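Local structure of alpha-galactosidase 1 (Saccharomyces cerevisiae, 3LRK) at residues S114-Y119 with H165-M170; E161-R166 with W188-T193; I315-N320 with Q426-G431; L350-Q355 with R438-K443. The protein hydrolyses terminal, non-reducing alpha-D-galactose residues from alpha-galactosides such as galactose oligosaccharides, galactomannans and galactolipids. The protein carries 1 engineered substitution. All blocks are in the same frame, centred on the assembly; numbering follows the deposited sequence.

Interaction 1: residues S114-Y119 with H165-M170; sequences SSAGEY and HRYKAM
Arg166 reaches from its helix to Ala116, the residue that follows strand 109-115 and sits at the centre of an inverse gamma turn. Its CB starts off toward the turn, and CG, anti to the backbone N (chi1 179°), carries the chain on until it lies 3.9 Å from Ala116 CB. CD comes next and passes 3.4 Å from Ala116 O. There the chain bends (chi3 50°), and NE gives its hydrogen to Gln156 O. Beyond CZ, NH1 turns back to the alanine: it donates to Ala116 O at 3.1 Å, a bent bond (139° at the hydrogen) with the oxygen well out of the guanidinium plane, and it also bonds Asn150 OD1. The same NH1 stands 3.3 Å from Ala116 CB, so the methyl group lies against the NH1 end of the guanidinium, close to its plane. On another side of that methyl comes Tyr167, whose CE2 is 3.7 Å from Ala116 CB and whose hydroxyl bonds the backbone O of Asp149, the nucleophile. Ala116 is also hydrogen-bonded directly to Asp149 through the backbone, so turn and tyrosine meet the nucleophile's main chain independently. In the TIM barrel the contact lies at the C-terminal ends of neighbouring strands 109-115 and 145-149, the active-site end, with helix 160-177 outside them and Met170, one turn further on, packed on strand 145-149 and helix 131-140.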
loop_
_atom_site.group_PDB
_atom_site.type_symbol
_atom_site.label_atom_id
_atom_site.label_comp_id
_atom_site.label_asym_id
_atom_site.label_seq_id
_atom_site.Cartn_x
_atom_site.Cartn_y
_atom_site.Cartn_z
ATOM N N SER A 114 -24.878 17.480 -4.428
ATOM C CA SER A 114 -23.770 18.371 -4.149
ATOM C C SER A 114 -22.468 17.577 -4.079
ATOM O O SER A 114 -22.431 16.393 -4.432
ATOM C CB SER A 114 -24.012 19.170 -2.861
ATOM O OG SER A 114 -23.161 20.300 -2.846
ATOM N N SER A 115 -21.396 18.246 -3.666
ATOM C CA SER A 115 -20.100 17.592 -3.478
ATOM C C SER A 115 -19.528 18.004 -2.141
ATOM O O SER A 115 -19.673 19.156 -1.734
ATOM C CB SER A 115 -19.123 17.980 -4.600
ATOM O OG SER A 115 -17.895 17.274 -4.496
ATOM N N ALA A 116 -18.872 17.050 -1.474
ATOM C CA ALA A 116 -18.136 17.289 -0.241
ATOM C C ALA A 116 -16.797 17.940 -0.599
ATOM O O ALA A 116 -15.718 17.457 -0.228
ATOM C CB ALA A 116 -17.916 15.985 0.507
ATOM N N GLY A 117 -16.887 19.037 -1.335
ATOM C CA GLY A 117 -15.700 19.748 -1.787
ATOM C C GLY A 117 -16.020 21.203 -1.996
ATOM O O GLY A 117 -17.151 21.640 -1.777
ATOM N N GLU A 118 -15.008 21.950 -2.418
ATOM C CA GLU A 118 -15.136 23.363 -2.699
ATOM C C GLU A 118 -16.098 23.579 -3.876
ATOM O O GLU A 118 -16.875 24.533 -3.885
ATOM C CB GLU A 118 -13.751 23.927 -3.025
ATOM C CG GLU A 118 -13.735 25.435 -3.167
ATOM C CD GLU A 118 -12.370 25.995 -3.500
ATOM O OE1 GLU A 118 -12.304 27.222 -3.731
ATOM O OE2 GLU A 118 -11.379 25.225 -3.522
ATOM N N TYR A 119 -16.006 22.685 -4.861
ATOM C CA TYR A 119 -16.837 22.703 -6.061
ATOM C C TYR A 119 -17.382 21.319 -6.316
ATOM O O TYR A 119 -16.851 20.331 -5.811
ATOM C CB TYR A 119 -16.013 23.105 -7.293
ATOM C CG TYR A 119 -15.266 24.397 -7.138
ATOM C CD1 TYR A 119 -13.889 24.401 -6.877
ATOM C CD2 TYR A 119 -15.932 25.624 -7.231
ATOM C CE1 TYR A 119 -13.191 25.594 -6.743
ATOM C CE2 TYR A 119 -15.250 26.820 -7.088
ATOM C CZ TYR A 119 -13.883 26.799 -6.838
ATOM O OH TYR A 119 -13.222 27.983 -6.693
ATOM N N HIS A 165 -15.113 11.812 8.680
ATOM C CA HIS A 165 -15.545 13.055 9.325
ATOM C C HIS A 165 -16.124 14.071 8.328
ATOM O O HIS A 165 -17.094 14.763 8.641
ATOM C CB HIS A 165 -14.446 13.635 10.209
ATOM C CG HIS A 165 -14.339 12.941 11.539
ATOM N ND1 HIS A 165 -15.359 12.959 12.468
ATOM C CD2 HIS A 165 -13.355 12.182 12.079
ATOM C CE1 HIS A 165 -14.998 12.261 13.532
ATOM N NE2 HIS A 165 -13.792 11.770 13.316
ATOM N N ARG A 166 -15.578 14.102 7.113
ATOM C CA ARG A 166 -16.099 14.987 6.047
ATOM C C ARG A 166 -17.527 14.589 5.630
ATOM O O ARG A 166 -18.403 15.457 5.477
ATOM C CB ARG A 166 -15.156 14.996 4.831
ATOM C CG ARG A 166 -15.618 15.885 3.632
ATOM C CD ARG A 166 -14.448 16.280 2.704
ATOM N NE ARG A 166 -13.671 15.103 2.328
ATOM C CZ ARG A 166 -13.945 14.295 1.319
ATOM N NH1 ARG A 166 -14.960 14.554 0.478
ATOM N NH2 ARG A 166 -13.188 13.217 1.135
ATOM N N TYR A 167 -17.752 13.292 5.452
ATOM C CA TYR A 167 -19.089 12.784 5.109
ATOM C C TYR A 167 -20.080 12.833 6.273
ATOM O O TYR A 167 -21.278 13.103 6.056
ATOM C CB TYR A 167 -19.012 11.416 4.412
ATOM C CG TYR A 167 -18.535 11.625 3.003
ATOM C CD1 TYR A 167 -17.223 11.337 2.625
ATOM C CD2 TYR A 167 -19.388 12.212 2.056
ATOM C CE1 TYR A 167 -16.778 11.596 1.320
ATOM C CE2 TYR A 167 -18.959 12.468 0.771
ATOM C CZ TYR A 167 -17.667 12.161 0.403
ATOM O OH TYR A 167 -17.279 12.427 -0.881
ATOM N N LYS A 168 -19.571 12.622 7.495
ATOM C CA LYS A 168 -20.356 12.827 8.713
ATOM C C LYS A 168 -20.827 14.264 8.904
ATOM O O LYS A 168 -21.938 14.486 9.393
ATOM C CB LYS A 168 -19.602 12.348 9.975
ATOM C CG LYS A 168 -20.452 12.417 11.254
ATOM C CD LYS A 168 -19.799 11.704 12.420
ATOM C CE LYS A 168 -20.712 11.703 13.649
ATOM N NZ LYS A 168 -20.740 13.054 14.311
ATOM N N ALA A 169 -19.993 15.241 8.533
ATOM C CA ALA A 169 -20.390 16.646 8.601
ATOM C C ALA A 169 -21.716 16.909 7.872
ATOM O O ALA A 169 -22.585 17.609 8.412
ATOM C CB ALA A 169 -19.266 17.581 8.072
ATOM N N MET A 170 -21.885 16.352 6.673
ATOM C CA MET A 170 -23.163 16.530 5.947
ATOM C C MET A 170 -24.294 15.637 6.499
ATOM O O MET A 170 -25.449 16.058 6.532
ATOM C CB MET A 170 -22.997 16.332 4.438
ATOM C CG MET A 170 -24.302 16.494 3.630
ATOM S SD MET A 170 -25.093 18.084 3.874
ATOM C CE MET A 170 -24.218 19.076 2.662
#

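Interaction 2: residues E161-R166 with W188-T193; sequences EISYHR and WGQDLT
Ser163 and Asp191 meet through a short bond: Ser163 OG donates to Asp191 OD2 at 2.6 Å, and OD2 receives it on its anti lone pair, away from the other carboxylate oxygen. Both side chains have the same first torsion, with the end group beside the backbone N and anti to the carbonyl carbon (chi1 -75° for Ser163, -60° for Asp191). The loop backbone at Asp191 has left-handed helical angles, and from there its side chain sets off toward the helix; OD2 also accepts from the backbone N of Gly158. Gln190 comes in differently, extended through chi1 and chi2, and its OE1 is linked to the helix by a water molecule. That water donates to Ser163 OG at 2.7 Å and to Gln190 OE1 at 2.6 Å, and accepts a weak bond from Arg166 NH2. Asn150 ND2 is a second donor to Gln190 OE1, while Arg166 NE is held by Gln156 O. The loop follows strand 182-185 and runs into helix 193-196, whose Trp196 packs on Ser163 and bonds Asp191 O, so the first turns of helix 160-177 are joined to the next helix of the barrel.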
loop_
_atom_site.group_PDB
_atom_site.type_symbol
_atom_site.label_atom_id
_atom_site.label_comp_id
_atom_site.label_asym_id
_atom_site.label_seq_id
_atom_site.Cartn_x
_atom_site.Cartn_y
_atom_site.Cartn_z
ATOM N N GLU A 161 -10.482 7.945 8.685
ATOM C CA GLU A 161 -10.965 8.919 9.666
ATOM C C GLU A 161 -11.264 10.303 9.077
ATOM O O GLU A 161 -12.274 10.924 9.423
ATOM C CB GLU A 161 -9.977 9.023 10.824
ATOM C CG GLU A 161 -10.429 9.925 11.952
ATOM C CD GLU A 161 -9.264 10.442 12.776
ATOM O OE1 GLU A 161 -9.470 10.668 13.987
ATOM O OE2 GLU A 161 -8.150 10.634 12.214
ATOM N N ILE A 162 -10.380 10.799 8.212
ATOM C CA ILE A 162 -10.615 12.102 7.582
ATOM C C ILE A 162 -11.814 12.099 6.606
ATOM O O ILE A 162 -12.597 13.046 6.593
ATOM C CB ILE A 162 -9.333 12.693 6.921
ATOM C CG1 ILE A 162 -9.582 14.146 6.504
ATOM C CG2 ILE A 162 -8.864 11.834 5.735
ATOM C CD1 ILE A 162 -8.298 14.964 6.286
ATOM N N SER A 163 -11.950 11.048 5.797
ATOM C CA SER A 163 -13.082 10.959 4.860
ATOM C C SER A 163 -14.404 10.747 5.609
ATOM O O SER A 163 -15.433 11.346 5.275
ATOM C CB SER A 163 -12.854 9.844 3.845
ATOM O OG SER A 163 -11.899 10.251 2.882
ATOM N N TYR A 164 -14.373 9.891 6.625
ATOM C CA TYR A 164 -15.526 9.699 7.493
ATOM C C TYR A 164 -16.018 11.012 8.121
ATOM O O TYR A 164 -17.209 11.290 8.111
ATOM C CB TYR A 164 -15.198 8.683 8.591
ATOM C CG TYR A 164 -16.210 8.634 9.709
ATOM C CD1 TYR A 164 -17.369 7.847 9.597
ATOM C CD2 TYR A 164 -16.008 9.359 10.883
ATOM C CE1 TYR A 164 -18.285 7.787 10.626
ATOM C CE2 TYR A 164 -16.933 9.316 11.924
ATOM C CZ TYR A 164 -18.065 8.523 11.788
ATOM O OH TYR A 164 -18.985 8.468 12.817
ATOM N N HIS A 165 -15.113 11.812 8.680
ATOM C CA HIS A 165 -15.545 13.055 9.325
ATOM C C HIS A 165 -16.124 14.071 8.328
ATOM O O HIS A 165 -17.094 14.763 8.641
ATOM C CB HIS A 165 -14.446 13.635 10.209
ATOM C CG HIS A 165 -14.339 12.941 11.539
ATOM N ND1 HIS A 165 -15.359 12.959 12.468
ATOM C CD2 HIS A 165 -13.355 12.182 12.079
ATOM C CE1 HIS A 165 -14.998 12.261 13.532
ATOM N NE2 HIS A 165 -13.792 11.770 13.316
ATOM N N ARG A 166 -15.578 14.102 7.113
ATOM C CA ARG A 166 -16.099 14.987 6.047
ATOM C C ARG A 166 -17.527 14.589 5.630
ATOM O O ARG A 166 -18.403 15.457 5.477
ATOM C CB ARG A 166 -15.156 14.996 4.831
ATOM C CG ARG A 166 -15.618 15.885 3.632
ATOM C CD ARG A 166 -14.448 16.280 2.704
ATOM N NE ARG A 166 -13.671 15.103 2.328
ATOM C CZ ARG A 166 -13.945 14.295 1.319
ATOM N NH1 ARG A 166 -14.960 14.554 0.478
ATOM N NH2 ARG A 166 -13.188 13.217 1.135
ATOM N N TRP A 188 -16.576 7.053 -4.274
ATOM C CA TRP A 188 -15.896 6.056 -5.116
ATOM C C TRP A 188 -15.129 4.953 -4.347
ATOM O O TRP A 188 -14.173 4.364 -4.874
ATOM C CB TRP A 188 -14.937 6.752 -6.090
ATOM C CG TRP A 188 -15.418 8.087 -6.597
ATOM C CD1 TRP A 188 -16.634 8.368 -7.195
ATOM C CD2 TRP A 188 -14.684 9.317 -6.582
ATOM N NE1 TRP A 188 -16.691 9.705 -7.526
ATOM C CE2 TRP A 188 -15.509 10.307 -7.173
ATOM C CE3 TRP A 188 -13.399 9.681 -6.131
ATOM C CZ2 TRP A 188 -15.090 11.640 -7.329
ATOM C CZ3 TRP A 188 -12.981 11.013 -6.291
ATOM C CH2 TRP A 188 -13.828 11.970 -6.879
ATOM N N GLY A 189 -15.547 4.696 -3.111
ATOM C CA GLY A 189 -14.924 3.666 -2.257
ATOM C C GLY A 189 -13.685 4.131 -1.527
ATOM O O GLY A 189 -13.041 3.348 -0.818
ATOM N N GLN A 190 -13.353 5.410 -1.688
ATOM C CA GLN A 190 -12.066 5.954 -1.243
ATOM C C GLN A 190 -11.958 5.865 0.265
ATOM O O GLN A 190 -12.898 6.236 0.987
ATOM C CB GLN A 190 -11.935 7.409 -1.705
ATOM C CG GLN A 190 -10.586 8.076 -1.478
ATOM C CD GLN A 190 -10.599 9.530 -1.930
ATOM O OE1 GLN A 190 -11.340 10.367 -1.389
ATOM N NE2 GLN A 190 -9.780 9.842 -2.936
ATOM N N ASP A 191 -10.814 5.366 0.729
ATOM C CA ASP A 191 -10.539 5.194 2.155
ATOM C C ASP A 191 -11.458 4.146 2.827
ATOM O O ASP A 191 -11.823 4.301 3.987
ATOM C CB ASP A 191 -10.585 6.554 2.889
ATOM C CG ASP A 191 -9.550 7.537 2.344
ATOM O OD1 ASP A 191 -8.425 7.100 2.033
ATOM O OD2 ASP A 191 -9.866 8.722 2.223
ATOM N N LEU A 192 -11.774 3.079 2.084
ATOM C CA LEU A 192 -12.522 1.903 2.583
ATOM C C LEU A 192 -13.926 2.204 3.104
ATOM O O LEU A 192 -14.329 1.744 4.188
ATOM C CB LEU A 192 -11.694 1.131 3.622
ATOM C CG LEU A 192 -10.263 0.768 3.206
ATOM C CD1 LEU A 192 -9.426 0.381 4.421
ATOM C CD2 LEU A 192 -10.243 -0.357 2.165
ATOM N N THR A 193 -14.679 2.944 2.294
ATOM C CA THR A 193 -15.997 3.421 2.665
ATOM C C THR A 193 -16.943 2.351 3.221
ATOM O O THR A 193 -17.731 2.644 4.099
ATOM C CB THR A 193 -16.692 4.098 1.473
ATOM O OG1 THR A 193 -15.751 4.948 0.796
ATOM C CG2 THR A 193 -17.878 4.936 1.974
HETATM O O HOH W 1 -13.153 10.421 0.504
#

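Interaction 3: residues I315-N320 with Q426-G431; sequences INQDSN and QSYKDG
Gln317 and Tyr428 approach to 7.0 Å between their CA atoms, and two residues further on Ser319 CA lies 6.7 Å from Lys429 CA. The first of these backbones is leaving helix 310-316: Gln317 is the first residue to drop helical angles, and from Asp318 the chain runs extended through Ser319. The other backbone is entering a helix. Ser427 is its N-cap, its OG accepting from Asp430 N at 3.2 Å along a nearly straight N-H. A helix end thus faces a helix start, and the contact sets the tail of the catalytic TIM-barrel region against helix 428-433, which comes much later in the chain. Gln317 touches with its aliphatic part: CB is 3.9 Å from Tyr428 CD1, and CG is close to the same ring carbon. The glutamine chain then folds back at chi2 (-67°), turning its amide 62° from the ring plane and toward its own helix end, where NE2 donates to Asn316 OD1 at 2.9 Å and to Pro30 O; OE1 pairs with Thr29 OG1. Tyr428 continues past the contact to bond Met64 O with its hydroxyl, its ring packing against Tyr421, Ile313 and Ala314. Nearer the surface Ser319 OG lies 3.9 Å from Lys429 CG, a plain van der Waals touch with the start of the lysine chain, whose amino group ends up well clear of the serine.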
loop_
_atom_site.group_PDB
_atom_site.type_symbol
_atom_site.label_atom_id
_atom_site.label_comp_id
_atom_site.label_asym_id
_atom_site.label_seq_id
_atom_site.Cartn_x
_atom_site.Cartn_y
_atom_site.Cartn_z
ATOM N N ILE A 315 -35.561 -9.776 -6.103
ATOM C CA ILE A 315 -34.271 -10.179 -5.521
ATOM C C ILE A 315 -33.613 -8.992 -4.821
ATOM O O ILE A 315 -33.200 -9.102 -3.667
ATOM C CB ILE A 315 -33.287 -10.759 -6.584
ATOM C CG1 ILE A 315 -33.854 -12.030 -7.243
ATOM C CG2 ILE A 315 -31.885 -11.025 -5.974
ATOM C CD1 ILE A 315 -34.231 -13.157 -6.257
ATOM N N ASN A 316 -33.525 -7.871 -5.539
ATOM C CA ASN A 316 -32.899 -6.647 -5.050
ATOM C C ASN A 316 -33.632 -6.081 -3.849
ATOM O O ASN A 316 -33.022 -5.507 -2.953
ATOM C CB ASN A 316 -32.851 -5.591 -6.158
ATOM C CG ASN A 316 -32.125 -4.321 -5.726
ATOM O OD1 ASN A 316 -32.756 -3.310 -5.434
ATOM N ND2 ASN A 316 -30.798 -4.384 -5.656
ATOM N N GLN A 317 -34.946 -6.280 -3.833
ATOM C CA GLN A 317 -35.821 -5.714 -2.819
ATOM C C GLN A 317 -36.247 -6.753 -1.787
ATOM O O GLN A 317 -37.230 -6.554 -1.074
ATOM C CB GLN A 317 -37.047 -5.074 -3.483
ATOM C CG GLN A 317 -36.713 -3.876 -4.387
ATOM C CD GLN A 317 -36.185 -2.681 -3.611
ATOM O OE1 GLN A 317 -36.864 -2.153 -2.728
ATOM N NE2 GLN A 317 -34.971 -2.238 -3.946
ATOM N N ASP A 318 -35.491 -7.848 -1.700
ATOM C CA ASP A 318 -35.715 -8.852 -0.662
ATOM C C ASP A 318 -35.713 -8.181 0.717
ATOM O O ASP A 318 -34.847 -7.359 1.011
ATOM C CB ASP A 318 -34.628 -9.931 -0.711
ATOM C CG ASP A 318 -34.990 -11.166 0.108
ATOM O OD1 ASP A 318 -36.147 -11.625 0.000
ATOM O OD2 ASP A 318 -34.127 -11.674 0.859
ATOM N N SER A 319 -36.676 -8.522 1.565
ATOM C CA SER A 319 -36.697 -7.928 2.894
ATOM C C SER A 319 -35.548 -8.526 3.710
ATOM O O SER A 319 -35.135 -9.659 3.469
ATOM C CB SER A 319 -38.056 -8.090 3.573
ATOM O OG SER A 319 -38.441 -9.440 3.596
ATOM N N ASN A 320 -34.992 -7.738 4.624
ATOM C CA ASN A 320 -33.802 -8.162 5.383
ATOM C C ASN A 320 -32.663 -8.579 4.446
ATOM O O ASN A 320 -31.895 -9.499 4.738
ATOM C CB ASN A 320 -34.162 -9.275 6.384
ATOM C CG ASN A 320 -35.348 -8.903 7.262
ATOM O OD1 ASN A 320 -35.343 -7.858 7.922
ATOM N ND2 ASN A 320 -36.374 -9.754 7.268
ATOM N N GLN A 426 -49.162 -3.900 -4.335
ATOM C CA GLN A 426 -48.788 -5.080 -3.560
ATOM C C GLN A 426 -47.266 -5.193 -3.510
ATOM O O GLN A 426 -46.623 -5.501 -4.525
ATOM C CB GLN A 426 -49.391 -6.331 -4.194
ATOM C CG GLN A 426 -49.189 -7.616 -3.411
ATOM C CD GLN A 426 -49.547 -8.833 -4.236
ATOM O OE1 GLN A 426 -48.816 -9.213 -5.157
ATOM N NE2 GLN A 426 -50.681 -9.448 -3.919
ATOM N N SER A 427 -46.706 -4.949 -2.326
ATOM C CA SER A 427 -45.256 -4.972 -2.107
ATOM C C SER A 427 -44.611 -6.276 -2.579
ATOM O O SER A 427 -45.279 -7.312 -2.713
ATOM C CB SER A 427 -44.942 -4.749 -0.626
ATOM O OG SER A 427 -45.338 -5.873 0.144
ATOM N N TYR A 428 -43.309 -6.222 -2.838
ATOM C CA TYR A 428 -42.569 -7.416 -3.226
ATOM C C TYR A 428 -42.675 -8.525 -2.175
ATOM O O TYR A 428 -42.869 -9.689 -2.526
ATOM C CB TYR A 428 -41.118 -7.070 -3.587
ATOM C CG TYR A 428 -41.032 -6.299 -4.887
ATOM C CD1 TYR A 428 -40.667 -4.949 -4.902
ATOM C CD2 TYR A 428 -41.355 -6.913 -6.100
ATOM C CE1 TYR A 428 -40.614 -4.229 -6.104
ATOM C CE2 TYR A 428 -41.300 -6.216 -7.304
ATOM C CZ TYR A 428 -40.929 -4.874 -7.303
ATOM O OH TYR A 428 -40.878 -4.194 -8.504
ATOM N N LYS A 429 -42.587 -8.152 -0.898
ATOM C CA LYS A 429 -42.723 -9.102 0.216
ATOM C C LYS A 429 -44.043 -9.865 0.134
ATOM O O LYS A 429 -44.058 -11.104 0.108
ATOM C CB LYS A 429 -42.625 -8.381 1.568
ATOM C CG LYS A 429 -42.189 -9.282 2.729
ATOM C CD LYS A 429 -42.642 -8.738 4.093
ATOM C CE LYS A 429 -43.713 -9.645 4.724
ATOM N NZ LYS A 429 -44.499 -9.002 5.829
ATOM N N ASP A 430 -45.141 -9.115 0.073
ATOM C CA ASP A 430 -46.483 -9.693 0.013
ATOM C C ASP A 430 -46.683 -10.572 -1.222
ATOM O O ASP A 430 -47.215 -11.680 -1.111
ATOM C CB ASP A 430 -47.542 -8.588 0.086
ATOM C CG ASP A 430 -47.618 -7.936 1.464
ATOM O OD1 ASP A 430 -46.863 -8.342 2.381
ATOM O OD2 ASP A 430 -48.440 -7.013 1.634
ATOM N N GLY A 431 -46.239 -10.084 -2.383
ATOM C CA GLY A 431 -46.293 -10.844 -3.631
ATOM C C GLY A 431 -45.628 -12.210 -3.545
ATOM O O GLY A 431 -46.196 -13.211 -3.994
#

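Interaction 4: residues L350-Q355 with R438-K443; sequences LDNGDQ and RLFGQK
A tight hairpin turn of the C-terminal beta domain rests against the ring of Phe440: Asn352 and Asp354, from the connection between strands 342-349 and 355-361, both come to the ring edge, near its plane. Asp354 OD2 is 3.4 Å from Phe440 CE2, its carboxylate turned 67° from the ring. Here the anionic oxygen faces the C-H rim, where an aromatic ring carries partial positive charge, so the approach is probably favourable. Asn352 ND2 stands further off, 4.1 Å from Phe440 CZ, with its amide more nearly parallel to the ring plane. The two polar groups are also fixed to each other. Asn352 has CG between its backbone N and carbonyl carbon (chi1 75°), which folds OD1 back over the turn to accept from Asp354 N at 3.0 Å, an Asx turn, while its ND2 makes a weak bond to Asp354 OD2. Strand 461-469 supplies the countercharges: Asp354 OD2 forms salt bridges with Arg466 and Arg468, Arg466 also bonds Asn352 OD1, and Arg468 makes a cation-pi contact with Phe440. In the turn itself Gly353 N bonds Leu350 O at 2.9 Å, and Leu350 N bonds Asp354 O at 3.0 Å. Together with the positive phi of Gly353, this is the pattern of a type I turn with a G1 bulge, the classic closure of a 3:5 beta hairpin.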
loop_
_atom_site.group_PDB
_atom_site.type_symbol
_atom_site.label_atom_id
_atom_site.label_comp_id
_atom_site.label_asym_id
_atom_site.label_seq_id
_atom_site.Cartn_x
_atom_site.Cartn_y
_atom_site.Cartn_z
ATOM N N LEU A 350 -32.194 -15.827 0.543
ATOM C CA LEU A 350 -33.352 -14.960 0.402
ATOM C C LEU A 350 -34.228 -15.136 1.621
ATOM O O LEU A 350 -34.286 -16.229 2.189
ATOM C CB LEU A 350 -34.138 -15.294 -0.869
ATOM C CG LEU A 350 -33.423 -15.029 -2.193
ATOM C CD1 LEU A 350 -34.111 -15.756 -3.344
ATOM C CD2 LEU A 350 -33.313 -13.519 -2.472
ATOM N N ASP A 351 -34.913 -14.064 2.013
ATOM C CA ASP A 351 -35.610 -14.031 3.291
ATOM C C ASP A 351 -36.638 -15.153 3.505
ATOM O O ASP A 351 -36.789 -15.638 4.629
ATOM C CB ASP A 351 -36.264 -12.679 3.512
ATOM C CG ASP A 351 -36.640 -12.451 4.967
ATOM O OD1 ASP A 351 -37.842 -12.292 5.239
ATOM O OD2 ASP A 351 -35.730 -12.450 5.827
ATOM N N ASN A 352 -37.327 -15.564 2.440
ATOM C CA ASN A 352 -38.342 -16.639 2.539
ATOM C C ASN A 352 -37.764 -18.062 2.570
ATOM O O ASN A 352 -38.513 -19.051 2.631
ATOM C CB ASN A 352 -39.403 -16.504 1.431
ATOM C CG ASN A 352 -38.901 -16.951 0.058
ATOM O OD1 ASN A 352 -37.697 -17.059 -0.181
ATOM N ND2 ASN A 352 -39.833 -17.183 -0.861
ATOM N N GLY A 353 -36.436 -18.162 2.510
ATOM C CA GLY A 353 -35.746 -19.446 2.547
ATOM C C GLY A 353 -35.231 -19.920 1.200
ATOM O O GLY A 353 -34.510 -20.914 1.127
ATOM N N ASP A 354 -35.601 -19.214 0.134
ATOM C CA ASP A 354 -35.114 -19.523 -1.205
ATOM C C ASP A 354 -33.636 -19.109 -1.352
ATOM O O ASP A 354 -33.068 -18.505 -0.449
ATOM C CB ASP A 354 -35.980 -18.831 -2.275
ATOM C CG ASP A 354 -37.440 -19.300 -2.269
ATOM O OD1 ASP A 354 -37.770 -20.319 -1.611
ATOM O OD2 ASP A 354 -38.266 -18.645 -2.938
ATOM N N GLN A 355 -33.023 -19.470 -2.476
ATOM C CA GLN A 355 -31.635 -19.112 -2.790
ATOM C C GLN A 355 -31.583 -18.503 -4.186
ATOM O O GLN A 355 -32.253 -18.999 -5.089
ATOM C CB GLN A 355 -30.744 -20.367 -2.734
ATOM C CG GLN A 355 -29.216 -20.100 -2.635
ATOM C CD GLN A 355 -28.755 -19.654 -1.239
ATOM O OE1 GLN A 355 -27.592 -19.277 -1.049
ATOM N NE2 GLN A 355 -29.656 -19.702 -0.264
ATOM N N ARG A 438 -45.435 -13.731 -11.280
ATOM C CA ARG A 438 -44.647 -12.655 -11.871
ATOM C C ARG A 438 -43.340 -12.366 -11.120
ATOM O O ARG A 438 -42.416 -11.785 -11.692
ATOM C CB ARG A 438 -45.490 -11.387 -12.003
ATOM C CG ARG A 438 -46.694 -11.554 -12.918
ATOM C CD ARG A 438 -47.488 -10.261 -13.075
ATOM N NE ARG A 438 -47.966 -9.707 -11.805
ATOM C CZ ARG A 438 -49.011 -10.160 -11.115
ATOM N NH1 ARG A 438 -49.709 -11.202 -11.552
ATOM N NH2 ARG A 438 -49.357 -9.574 -9.976
ATOM N N LEU A 439 -43.260 -12.792 -9.859
ATOM C CA LEU A 439 -42.076 -12.531 -9.031
ATOM C C LEU A 439 -41.099 -13.711 -8.920
ATOM O O LEU A 439 -40.011 -13.563 -8.361
ATOM C CB LEU A 439 -42.484 -12.046 -7.630
ATOM C CG LEU A 439 -43.440 -10.855 -7.481
ATOM C CD1 LEU A 439 -43.600 -10.507 -6.019
ATOM C CD2 LEU A 439 -42.974 -9.634 -8.273
ATOM N N PHE A 440 -41.475 -14.874 -9.444
ATOM C CA PHE A 440 -40.637 -16.069 -9.319
ATOM C C PHE A 440 -40.037 -16.554 -10.635
ATOM O O PHE A 440 -39.086 -17.338 -10.637
ATOM C CB PHE A 440 -41.403 -17.208 -8.625
ATOM C CG PHE A 440 -41.563 -17.012 -7.149
ATOM C CD1 PHE A 440 -42.748 -16.508 -6.625
ATOM C CD2 PHE A 440 -40.517 -17.316 -6.275
ATOM C CE1 PHE A 440 -42.897 -16.313 -5.255
ATOM C CE2 PHE A 440 -40.652 -17.122 -4.903
ATOM C CZ PHE A 440 -41.852 -16.624 -4.391
ATOM N N GLY A 441 -40.578 -16.062 -11.746
ATOM C CA GLY A 441 -40.240 -16.584 -13.062
ATOM C C GLY A 441 -40.909 -17.932 -13.270
ATOM O O GLY A 441 -41.973 -18.199 -12.706
ATOM N N GLN A 442 -40.271 -18.789 -14.058
ATOM C CA GLN A 442 -40.842 -20.079 -14.424
ATOM C C GLN A 442 -39.985 -21.237 -13.920
ATOM O O GLN A 442 -38.768 -21.249 -14.110
ATOM C CB GLN A 442 -40.993 -20.166 -15.944
ATOM C CG GLN A 442 -41.748 -21.382 -16.457
ATOM C CD GLN A 442 -43.203 -21.089 -16.808
ATOM O OE1 GLN A 442 -43.795 -20.098 -16.356
ATOM N NE2 GLN A 442 -43.788 -21.961 -17.623
ATOM N N LYS A 443 -40.637 -22.212 -13.287
ATOM C CA LYS A 443 -39.989 -23.462 -12.904
ATOM C C LYS A 443 -39.573 -24.224 -14.162
ATOM O O LYS A 443 -40.384 -24.442 -15.064
ATOM C CB LYS A 443 -40.917 -24.312 -12.029
ATOM C CG LYS A 443 -40.264 -25.586 -11.495
ATOM C CD LYS A 443 -41.224 -26.389 -10.651
ATOM C CE LYS A 443 -40.856 -27.858 -10.658
ATOM N NZ LYS A 443 -41.766 -28.629 -9.768
#

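From the N terminus, interaction 1 closes first, bringing helix 160-177 back to the end of strand 109-115. Interaction 2 starts on the same helix, sharing His165 and Arg166, and closes a shorter loop that contains strand 182-185; together they tie helix 160-177 to the chain that follows strands 109-115 and 182-185. Both are complete before interaction 3 opens at the end of helix 310-316. Interactions 3 and 4 cross: 350-355 falls between the two segments of 3, and 438-443 follows both. They touch where Asp318 and Asn320 probably hydrogen-bond Asp351, joining the barrel's last helix, the hairpin and the neighbouring helices 428-433 and 437-440. Interactions 1 and 4 lie about 40 Å apart between centres.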